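Local coordinates for uncharacterized protein YPL067C (Saccharomyces cerevisiae, PDB 5KCI) that is a cytoplasmic protein of unknown function, probably related to histidine triad proteins and possibly linked to amyloid toxicity, at residues 76-79 / 85-88; 113-118 / 163-168; 132-137 / 147-152; 137-142 / 187-192. All coordinates share one frame; numbering follows the deposited sequence. Where two conformers were deposited one is given.

Interaction 1 of 4, residues 76-79 / 85-88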
# COMPACT_ATOMS: atom_id res chain seq x y z
N ALA A 76 20.27 10.44 3.82
CA ALA A 76 20.66 9.54 2.74
C ALA A 76 20.65 8.08 3.16
O ALA A 76 20.13 7.23 2.43
CB ALA A 76 22.04 9.94 2.20
N ALA A 77 21.22 7.76 4.33
CA ALA A 77 21.26 6.40 4.85
C ALA A 77 20.06 6.05 5.73
O ALA A 77 20.04 4.97 6.32
CB ALA A 77 22.53 6.19 5.66
N ALA A 78 19.08 6.94 5.83
CA ALA A 78 17.94 6.69 6.70
C ALA A 78 17.26 5.36 6.34
O ALA A 78 17.05 5.05 5.17
CB ALA A 78 16.96 7.85 6.60
N LYS A 79 16.93 4.58 7.37
CA LYS A 79 16.18 3.33 7.19
C LYS A 79 14.75 3.63 6.74
O LYS A 79 14.16 4.62 7.16
CB LYS A 79 16.15 2.53 8.50
CG LYS A 79 17.37 1.64 8.78
CD LYS A 79 17.36 1.08 10.22
CE LYS A 79 16.35 -0.04 10.42
NZ LYS A 79 16.19 -0.43 11.88
N THR A 85 8.68 11.52 7.18
CA THR A 85 8.93 12.18 5.90
C THR A 85 9.30 11.20 4.80
O THR A 85 9.41 11.63 3.64
CB THR A 85 10.08 13.19 6.03
OG1 THR A 85 11.31 12.48 6.21
CG2 THR A 85 9.86 14.12 7.21
N LEU A 86 9.55 9.94 5.13
CA LEU A 86 10.06 8.96 4.18
C LEU A 86 8.96 8.08 3.61
O LEU A 86 9.27 7.18 2.82
CB LEU A 86 11.12 8.09 4.86
CG LEU A 86 12.41 8.80 5.29
CD1 LEU A 86 13.38 7.84 5.95
CD2 LEU A 86 13.08 9.48 4.11
N TYR A 87 7.70 8.28 4.01
CA TYR A 87 6.63 7.45 3.49
C TYR A 87 5.32 8.23 3.49
O TYR A 87 5.20 9.30 4.09
CB TYR A 87 6.50 6.15 4.32
CG TYR A 87 6.29 6.37 5.79
CD1 TYR A 87 5.02 6.59 6.33
CD2 TYR A 87 7.36 6.37 6.65
CE1 TYR A 87 4.85 6.79 7.70
CE2 TYR A 87 7.20 6.58 8.02
CZ TYR A 87 5.95 6.80 8.54
OH TYR A 87 5.81 7.01 9.90
N ALA A 88 4.33 7.67 2.82
CA ALA A 88 3.01 8.28 2.76
C ALA A 88 1.98 7.20 2.48
O ALA A 88 2.22 6.30 1.67
CB ALA A 88 2.95 9.37 1.69
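Ala78 is the first residue of 76-79 to meet the other segment, and it does so with its one methyl. Its CB is directed toward Leu86 and lies 3.6 Å from Leu86 CD1, a plain apolar touch. The next residue continues the contact with its backbone: Lys79 O stands 3.5 Å from the same Leu86 CD1, while the lysine side chain starts off away from 85-88. One methyl of one leucine therefore receives both approaches, a small contact within one loop. Leu86 is shaped for this. Its CG sits beside its own backbone N, and CD1 then continues straight on from CA through CB and CG (chi2 180°), so that this branch reaches farthest across the gap. Lys79 O gains nothing polar from the methyl, but it accepts a hydrogen bond from Ser82 OG within the connecting loop. Farther out, Lys79 NZ has a weak bond to Ala199 O and lies near Arg129 NH1, a like charge. The leucine is buried, with Glu74 and Lys110 also against its side chain, and its backbone is hydrogen-bonded to Lys110; the alanine facing it is partly exposed. The surface buried between the segments is small, 86 Å². Five residues lie between the segments, so the pairing is a local turning back of the chain: the loop after helix 56-64 returns over the start of strand 87-91, an outermost strand, within this chain, of a four-stranded antiparallel sheet, with Leu86 as the buried residue it covers.

Interaction 2 of 4, residues 113-118 / 163-168. With SO4 (sulfate ion), chain D.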
# COMPACT_ATOMS: atom_id res chain seq x y z
N LEU A 113 12.19 -1.19 -0.55
CA LEU A 113 12.30 -2.44 0.18
C LEU A 113 12.29 -3.59 -0.82
O LEU A 113 11.27 -3.79 -1.51
CB LEU A 113 11.16 -2.60 1.19
CG LEU A 113 11.14 -1.51 2.27
CD1 LEU A 113 10.12 -0.45 1.91
CD2 LEU A 113 10.86 -2.11 3.65
N PRO A 114 13.46 -4.40 -0.97
CA PRO A 114 13.58 -5.42 -2.05
C PRO A 114 12.80 -6.70 -1.77
O PRO A 114 13.35 -7.81 -1.71
CB PRO A 114 15.09 -5.67 -2.10
CG PRO A 114 15.75 -4.64 -1.21
CD PRO A 114 14.72 -4.19 -0.25
N VAL A 115 11.48 -6.58 -1.64
CA VAL A 115 10.68 -7.69 -1.13
C VAL A 115 10.52 -8.86 -2.10
O VAL A 115 9.99 -9.91 -1.70
CB VAL A 115 9.27 -7.18 -0.73
CG1 VAL A 115 9.40 -6.14 0.36
CG2 VAL A 115 8.53 -6.60 -1.94
N HIS A 116 10.93 -8.73 -3.36
CA HIS A 116 10.88 -9.79 -4.35
C HIS A 116 12.29 -10.02 -4.91
O HIS A 116 12.45 -10.16 -6.12
CB HIS A 116 9.91 -9.45 -5.49
CG HIS A 116 8.47 -9.33 -5.07
ND1 HIS A 116 7.78 -10.36 -4.47
CD2 HIS A 116 7.57 -8.34 -5.24
CE1 HIS A 116 6.54 -9.99 -4.24
NE2 HIS A 116 6.38 -8.76 -4.70
N SER A 117 13.30 -10.00 -4.05
CA SER A 117 14.66 -10.21 -4.51
C SER A 117 14.90 -11.70 -4.74
O SER A 117 14.31 -12.54 -4.07
CB SER A 117 15.65 -9.67 -3.49
OG SER A 117 16.95 -10.20 -3.71
N PRO A 118 15.78 -12.04 -5.69
CA PRO A 118 16.18 -13.45 -5.84
C PRO A 118 16.96 -13.95 -4.64
O PRO A 118 16.90 -15.15 -4.32
CB PRO A 118 17.03 -13.44 -7.12
CG PRO A 118 17.59 -12.06 -7.16
CD PRO A 118 16.57 -11.15 -6.56
N ARG A 163 9.65 3.33 -10.23
CA ARG A 163 10.78 3.98 -9.61
C ARG A 163 10.49 4.41 -8.19
O ARG A 163 11.40 4.87 -7.49
CB ARG A 163 11.24 5.20 -10.44
CG ARG A 163 11.91 4.84 -11.78
CD ARG A 163 12.24 6.08 -12.63
NE ARG A 163 13.62 6.54 -12.46
CZ ARG A 163 14.63 6.26 -13.29
NH1 ARG A 163 14.44 5.51 -14.37
NH2 ARG A 163 15.84 6.73 -13.03
N ILE A 164 9.26 4.23 -7.69
CA ILE A 164 8.93 4.58 -6.33
C ILE A 164 8.31 3.36 -5.68
O ILE A 164 7.29 2.85 -6.17
CB ILE A 164 7.97 5.78 -6.22
CG1 ILE A 164 8.39 6.90 -7.17
CG2 ILE A 164 7.88 6.25 -4.75
CD1 ILE A 164 7.39 7.96 -7.36
N PHE A 165 8.87 2.92 -4.57
CA PHE A 165 8.30 1.76 -3.90
C PHE A 165 6.89 2.06 -3.41
O PHE A 165 6.63 3.10 -2.80
CB PHE A 165 9.17 1.37 -2.71
CG PHE A 165 8.61 0.20 -1.94
CD1 PHE A 165 8.99 -1.10 -2.25
CD2 PHE A 165 7.70 0.40 -0.93
CE1 PHE A 165 8.45 -2.18 -1.55
CE2 PHE A 165 7.17 -0.69 -0.24
CZ PHE A 165 7.57 -1.97 -0.55
N HIS A 166 5.97 1.14 -3.69
CA HIS A 166 4.66 1.21 -3.07
C HIS A 166 4.15 -0.20 -2.81
O HIS A 166 4.35 -1.11 -3.62
CB HIS A 166 3.64 1.97 -3.92
CG HIS A 166 3.59 1.54 -5.35
ND1 HIS A 166 4.61 1.78 -6.24
CD2 HIS A 166 2.61 0.93 -6.07
CE1 HIS A 166 4.29 1.30 -7.43
NE2 HIS A 166 3.08 0.79 -7.35
N ALA A 167 3.52 -0.34 -1.64
CA ALA A 167 2.90 -1.56 -1.20
C ALA A 167 1.39 -1.35 -1.13
O ALA A 167 0.92 -0.27 -0.77
CB ALA A 167 3.41 -2.01 0.18
N HIS A 168 0.66 -2.37 -1.50
CA HIS A 168 -0.78 -2.41 -1.32
C HIS A 168 -1.07 -2.93 0.08
O HIS A 168 -0.61 -4.01 0.45
CB HIS A 168 -1.42 -3.26 -2.41
CG HIS A 168 -1.19 -2.71 -3.78
ND1 HIS A 168 -2.07 -1.85 -4.38
CD2 HIS A 168 -0.14 -2.84 -4.63
CE1 HIS A 168 -1.60 -1.50 -5.57
NE2 HIS A 168 -0.43 -2.08 -5.74
S SO4 D . 0.77 -0.95 -9.01
O1 SO4 D . 1.68 0.07 -9.57
O2 SO4 D . 1.33 -1.67 -7.88
O3 SO4 D . -0.47 -0.30 -8.55
O4 SO4 D . 0.43 -1.92 -10.05
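A carbonyl oxygen close beside the rim of an aromatic ring is the oddity here: Leu113 O lies 3.2 Å from Phe165 CE1. The same oxygen accepts a hydrogen bond from Val115 N at 2.8 Å, closing an inverse gamma turn centred on Pro114. The leucine side chain adds a CH-pi contact, its CD1 standing 3.8 Å from the centroid of the Phe165 ring and 16° off the normal. Val115 CG2 comes in at the ring edge instead, 4.4 Å from Phe165 CE1. Phe165 presents its ring by placing CG opposite its own backbone N (chi1 178°). With an alanine in place of Phe165, Leu113 CD1 and Val115 CG2 would probably lose their shared surface, opening a gap between loop and strand. On the other side of the strand the chemistry reverses. His166 ND1 donates to Ile164 O, almost in the ring plane, which fixes the ring's rotation and aims NE2 at sulfate O1, 2.7 Å away. His168 NE2 reaches sulfate O2 at 2.8 Å in a nearly straight bond, and Ser160 N and Asn154 ND2 complete the grip. The sulfate probably comes from the crystallisation liquor, but this strand, apolar on one side, is consistent with an anion site on the other, as in histidine triad proteins.

Interaction 3 of 4, residues 132-137 / 147-152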
# COMPACT_ATOMS: atom_id res chain seq x y z
N ALA A 132 7.24 -5.45 10.42
CA ALA A 132 7.46 -4.73 11.67
C ALA A 132 6.81 -3.36 11.63
O ALA A 132 6.21 -2.91 12.64
CB ALA A 132 8.95 -4.60 11.93
N PHE A 133 6.89 -2.70 10.49
CA PHE A 133 6.31 -1.37 10.34
C PHE A 133 4.81 -1.42 10.56
O PHE A 133 4.26 -0.62 11.32
CB PHE A 133 6.59 -0.81 8.96
CG PHE A 133 6.00 0.55 8.73
CD1 PHE A 133 6.35 1.63 9.52
CD2 PHE A 133 5.07 0.75 7.72
CE1 PHE A 133 5.79 2.90 9.30
CE2 PHE A 133 4.53 2.00 7.48
CZ PHE A 133 4.91 3.08 8.26
N LEU A 134 4.13 -2.32 9.84
CA LEU A 134 2.68 -2.39 10.01
C LEU A 134 2.30 -2.88 11.40
O LEU A 134 1.32 -2.39 11.99
CB LEU A 134 2.08 -3.27 8.93
CG LEU A 134 2.30 -2.80 7.50
CD1 LEU A 134 1.79 -3.83 6.55
CD2 LEU A 134 1.60 -1.43 7.28
N GLN A 135 3.04 -3.84 11.96
CA GLN A 135 2.72 -4.37 13.29
C GLN A 135 2.82 -3.32 14.37
O GLN A 135 2.16 -3.42 15.42
CB GLN A 135 3.66 -5.53 13.66
CG GLN A 135 3.16 -6.88 13.25
CD GLN A 135 1.93 -7.31 14.05
OE1 GLN A 135 1.71 -6.86 15.19
NE2 GLN A 135 1.13 -8.16 13.46
N ALA A 136 3.64 -2.30 14.17
CA ALA A 136 3.90 -1.31 15.20
C ALA A 136 2.83 -0.21 15.24
O ALA A 136 2.96 0.70 16.06
CB ALA A 136 5.29 -0.67 14.97
N GLN A 137 1.79 -0.27 14.40
CA GLN A 137 0.88 0.84 14.20
C GLN A 137 -0.28 0.79 15.20
O GLN A 137 -1.16 -0.09 15.04
CB GLN A 137 0.33 0.84 12.79
CG GLN A 137 1.43 1.03 11.75
CD GLN A 137 2.19 2.31 11.94
OE1 GLN A 137 1.63 3.33 12.32
NE2 GLN A 137 3.50 2.28 11.64
N GLY A 147 -5.99 -10.57 12.46
CA GLY A 147 -5.53 -11.07 11.18
C GLY A 147 -6.12 -10.34 9.98
O GLY A 147 -6.20 -10.90 8.89
N HIS A 148 -6.51 -9.09 10.17
CA HIS A 148 -7.27 -8.35 9.18
C HIS A 148 -6.44 -7.23 8.55
O HIS A 148 -6.98 -6.23 8.06
CB HIS A 148 -8.55 -7.81 9.81
CG HIS A 148 -9.57 -8.87 10.02
ND1 HIS A 148 -10.76 -8.67 10.70
CD2 HIS A 148 -9.58 -10.16 9.61
CE1 HIS A 148 -11.45 -9.79 10.70
NE2 HIS A 148 -10.76 -10.71 10.05
N VAL A 149 -5.13 -7.41 8.55
CA VAL A 149 -4.22 -6.58 7.79
C VAL A 149 -3.44 -7.49 6.86
O VAL A 149 -2.87 -8.50 7.30
CB VAL A 149 -3.24 -5.81 8.69
CG1 VAL A 149 -2.34 -4.88 7.83
CG2 VAL A 149 -3.98 -5.02 9.75
N ALA A 150 -3.36 -7.12 5.58
CA ALA A 150 -2.52 -7.85 4.65
C ALA A 150 -1.83 -6.86 3.74
O ALA A 150 -2.26 -5.71 3.61
CB ALA A 150 -3.32 -8.85 3.79
N TRP A 151 -0.78 -7.32 3.06
CA TRP A 151 -0.09 -6.41 2.16
C TRP A 151 0.60 -7.21 1.07
O TRP A 151 0.90 -8.40 1.24
CB TRP A 151 0.93 -5.52 2.90
CG TRP A 151 2.11 -6.24 3.48
CD1 TRP A 151 2.21 -6.79 4.73
CD2 TRP A 151 3.38 -6.47 2.83
NE1 TRP A 151 3.45 -7.36 4.89
CE2 TRP A 151 4.19 -7.17 3.75
CE3 TRP A 151 3.90 -6.16 1.58
CZ2 TRP A 151 5.51 -7.57 3.46
CZ3 TRP A 151 5.23 -6.56 1.28
CH2 TRP A 151 6.00 -7.25 2.22
N PHE A 152 0.81 -6.54 -0.07
CA PHE A 152 1.57 -7.13 -1.14
C PHE A 152 2.19 -6.03 -1.97
O PHE A 152 1.72 -4.89 -1.99
CB PHE A 152 0.74 -8.01 -2.07
CG PHE A 152 -0.42 -7.29 -2.71
CD1 PHE A 152 -1.64 -7.12 -2.04
CD2 PHE A 152 -0.33 -6.84 -4.01
CE1 PHE A 152 -2.68 -6.46 -2.65
CE2 PHE A 152 -1.37 -6.18 -4.63
CZ PHE A 152 -2.55 -5.99 -3.96
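Phe133 O, just before the Leu134 that meets Trp151, is held at the close of helix 120-135 by Gln137 NE2 at 3.0 Å, with a weak second bond from Ala136 N. This is a helix laid on a beta sheet: the last turn of 120-135 packs against strand 149-152, an outermost strand within the chain. The N-H...O angle of 156° makes the Gln137 bond fairly straight, and the acceptor lies close to the amide plane. The amide nitrogen also rides over one face of the Phe133 ring, toward its rim, while Gln137 OE1 takes Glu196 N, so the buried amide is tied at both ends. The strand opens after Gly147, whose positive phi closes helix 141-146 in a Schellman motif. From the strand, Val149 and Trp151 both direct their side chains toward the helix. Trp151 holds CG between its backbone N and carbonyl carbon (chi1 67°), which carries the indole back toward the preceding turns of the helix, where NE1 bonds to Asn131 OD1. Leu134 reaches both strand residues. Its CD1 does all the touching, loosely at Val149 CG1, 4.4 Å away, and closely, at an oblique tilt to the indole, at Trp151 CD1, 3.5 Å away.

Interaction 4 of 4, residues 137-142 / 187-192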
# COMPACT_ATOMS: atom_id res chain seq x y z
N GLN A 137 1.79 -0.27 14.40
CA GLN A 137 0.88 0.84 14.20
C GLN A 137 -0.28 0.79 15.20
O GLN A 137 -1.16 -0.09 15.04
CB GLN A 137 0.33 0.84 12.79
CG GLN A 137 1.43 1.03 11.75
CD GLN A 137 2.19 2.31 11.94
OE1 GLN A 137 1.63 3.33 12.32
NE2 GLN A 137 3.50 2.28 11.64
N PRO A 138 -0.37 1.70 16.16
CA PRO A 138 -1.54 1.67 17.07
C PRO A 138 -2.86 1.76 16.35
O PRO A 138 -3.85 1.14 16.79
CB PRO A 138 -1.32 2.90 17.97
CG PRO A 138 0.10 3.28 17.81
CD PRO A 138 0.50 2.86 16.43
N LEU A 139 -2.92 2.51 15.25
CA LEU A 139 -4.17 2.68 14.53
C LEU A 139 -4.64 1.38 13.89
O LEU A 139 -5.81 1.29 13.52
CB LEU A 139 -4.04 3.78 13.48
CG LEU A 139 -3.78 5.21 13.98
CD1 LEU A 139 -3.44 6.10 12.81
CD2 LEU A 139 -4.97 5.77 14.73
N LEU A 140 -3.79 0.37 13.79
CA LEU A 140 -4.16 -0.93 13.23
C LEU A 140 -4.34 -2.01 14.29
O LEU A 140 -4.59 -3.18 13.94
CB LEU A 140 -3.11 -1.39 12.21
CG LEU A 140 -2.81 -0.43 11.04
CD1 LEU A 140 -1.82 -1.03 10.10
CD2 LEU A 140 -4.11 -0.09 10.30
N ARG A 141 -4.18 -1.67 15.58
CA ARG A 141 -4.08 -2.69 16.63
C ARG A 141 -5.17 -3.76 16.53
O ARG A 141 -4.86 -4.95 16.48
CB ARG A 141 -4.11 -2.01 18.00
CG ARG A 141 -4.19 -2.96 19.20
CD ARG A 141 -4.59 -2.22 20.46
NE ARG A 141 -5.82 -1.43 20.28
CZ ARG A 141 -7.05 -1.92 20.40
NH1 ARG A 141 -7.25 -3.19 20.71
NH2 ARG A 141 -8.09 -1.12 20.21
N PRO A 142 -6.45 -3.41 16.58
CA PRO A 142 -7.45 -4.49 16.63
C PRO A 142 -7.51 -5.27 15.34
O PRO A 142 -7.69 -6.50 15.39
CB PRO A 142 -8.75 -3.76 16.95
CG PRO A 142 -8.58 -2.45 16.45
CD PRO A 142 -7.09 -2.09 16.54
N VAL A 187 -10.79 5.01 8.57
CA VAL A 187 -9.83 5.17 7.49
C VAL A 187 -9.46 6.64 7.32
O VAL A 187 -8.29 6.98 7.11
CB VAL A 187 -10.40 4.56 6.20
CG1 VAL A 187 -9.52 4.90 4.99
CG2 VAL A 187 -10.55 3.05 6.39
N ASP A 188 -10.45 7.53 7.44
CA ASP A 188 -10.14 8.96 7.41
C ASP A 188 -9.17 9.31 8.53
O ASP A 188 -8.22 10.08 8.34
CB ASP A 188 -11.44 9.79 7.54
CG ASP A 188 -12.27 9.81 6.25
OD1 ASP A 188 -11.80 9.33 5.20
OD2 ASP A 188 -13.40 10.34 6.26
N ASP A 189 -9.36 8.71 9.71
CA ASP A 189 -8.45 8.90 10.83
C ASP A 189 -7.03 8.48 10.46
O ASP A 189 -6.06 9.24 10.63
CB ASP A 189 -8.97 8.09 12.02
CG ASP A 189 -8.60 8.71 13.35
OD1 ASP A 189 -8.76 9.94 13.48
OD2 ASP A 189 -8.15 7.97 14.25
N ILE A 190 -6.88 7.27 9.92
CA ILE A 190 -5.57 6.75 9.54
C ILE A 190 -4.90 7.67 8.54
O ILE A 190 -3.72 8.01 8.67
CB ILE A 190 -5.71 5.33 8.98
CG1 ILE A 190 -6.06 4.37 10.10
CG2 ILE A 190 -4.43 4.90 8.28
CD1 ILE A 190 -6.69 3.10 9.63
N LEU A 191 -5.63 8.04 7.49
CA LEU A 191 -5.04 8.86 6.43
C LEU A 191 -4.69 10.26 6.92
O LEU A 191 -3.73 10.86 6.43
CB LEU A 191 -6.00 8.94 5.25
CG LEU A 191 -6.35 7.60 4.59
CD1 LEU A 191 -7.45 7.81 3.56
CD2 LEU A 191 -5.11 6.99 3.95
N SER A 192 -5.47 10.80 7.86
CA SER A 192 -5.21 12.13 8.39
C SER A 192 -3.98 12.12 9.28
O SER A 192 -3.10 12.96 9.14
CB SER A 192 -6.43 12.63 9.16
OG SER A 192 -6.10 13.80 9.89
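Leu139 and Ile190 bring their CA atoms to 6.6 Å, the nearest backbone approach between a tight turn and a regular helix. Residues 138-140 form a 3-10 turn, in which Leu140 N bonds to Gln137 O at 2.9 Å and Arg141 N to Pro138 O at 3.1 Å, before helix 141-146 takes over; 187-192 belongs wholly to helix 180-193. Leu139 points toward the helix and slides past Ile190 in the opposite direction, CB lying 4.0 Å from Ile190 CG1. Its CD1 lies 4.0 Å from Ile190 CA, against the helix backbone. The other branch, CD2, stands 3.9 Å from Asp189 OD2, a methyl beside a carboxylate, on the more open side of the contact, Asp189 being partly exposed. Leu140 starts in a different direction, but with CG anti to its carbonyl carbon (chi1 -56°) its end comes nearer, and CD2 meets Ile190 CD1 at 4.2 Å with the side chains at about a right angle. Ile190 is buried; Leu171 of strand 165-172 touches both it and Leu140, and Phe195 also lies against it. Through Leu171 this shared apolar cluster joins two helical elements to one face of the antiparallel sheet, the helix-on-sheet layering of an alpha/beta fold, here with the C-terminal helix set beside the 3-10 turn.

In the fold
All four contacts rest on apolar side chains, but their setting changes with place in the fold. Interaction 2 is buried; interactions 1, 3 and 4 are partly buried, and interaction 1, at the lip of the sheet, is the smallest. Interactions 1, 2 and 3 all reach the same antiparallel sheet, and in it the strands of 2 and 3 are neighbours, joined by the backbone of His168 and Phe152. Tyr87 and Phe133, ring edge to ring face, link interaction 1 to interaction 3. Interactions 3 and 4 share Gln137, and Leu134 O touches Leu140 CD1. Aromatic rings receive the leucines in 2 and 3, whereas 1 and 4 pair aliphatic side chains, with a carbonyl or carboxylate oxygen beside a leucine methyl; the sulfate belongs to 2.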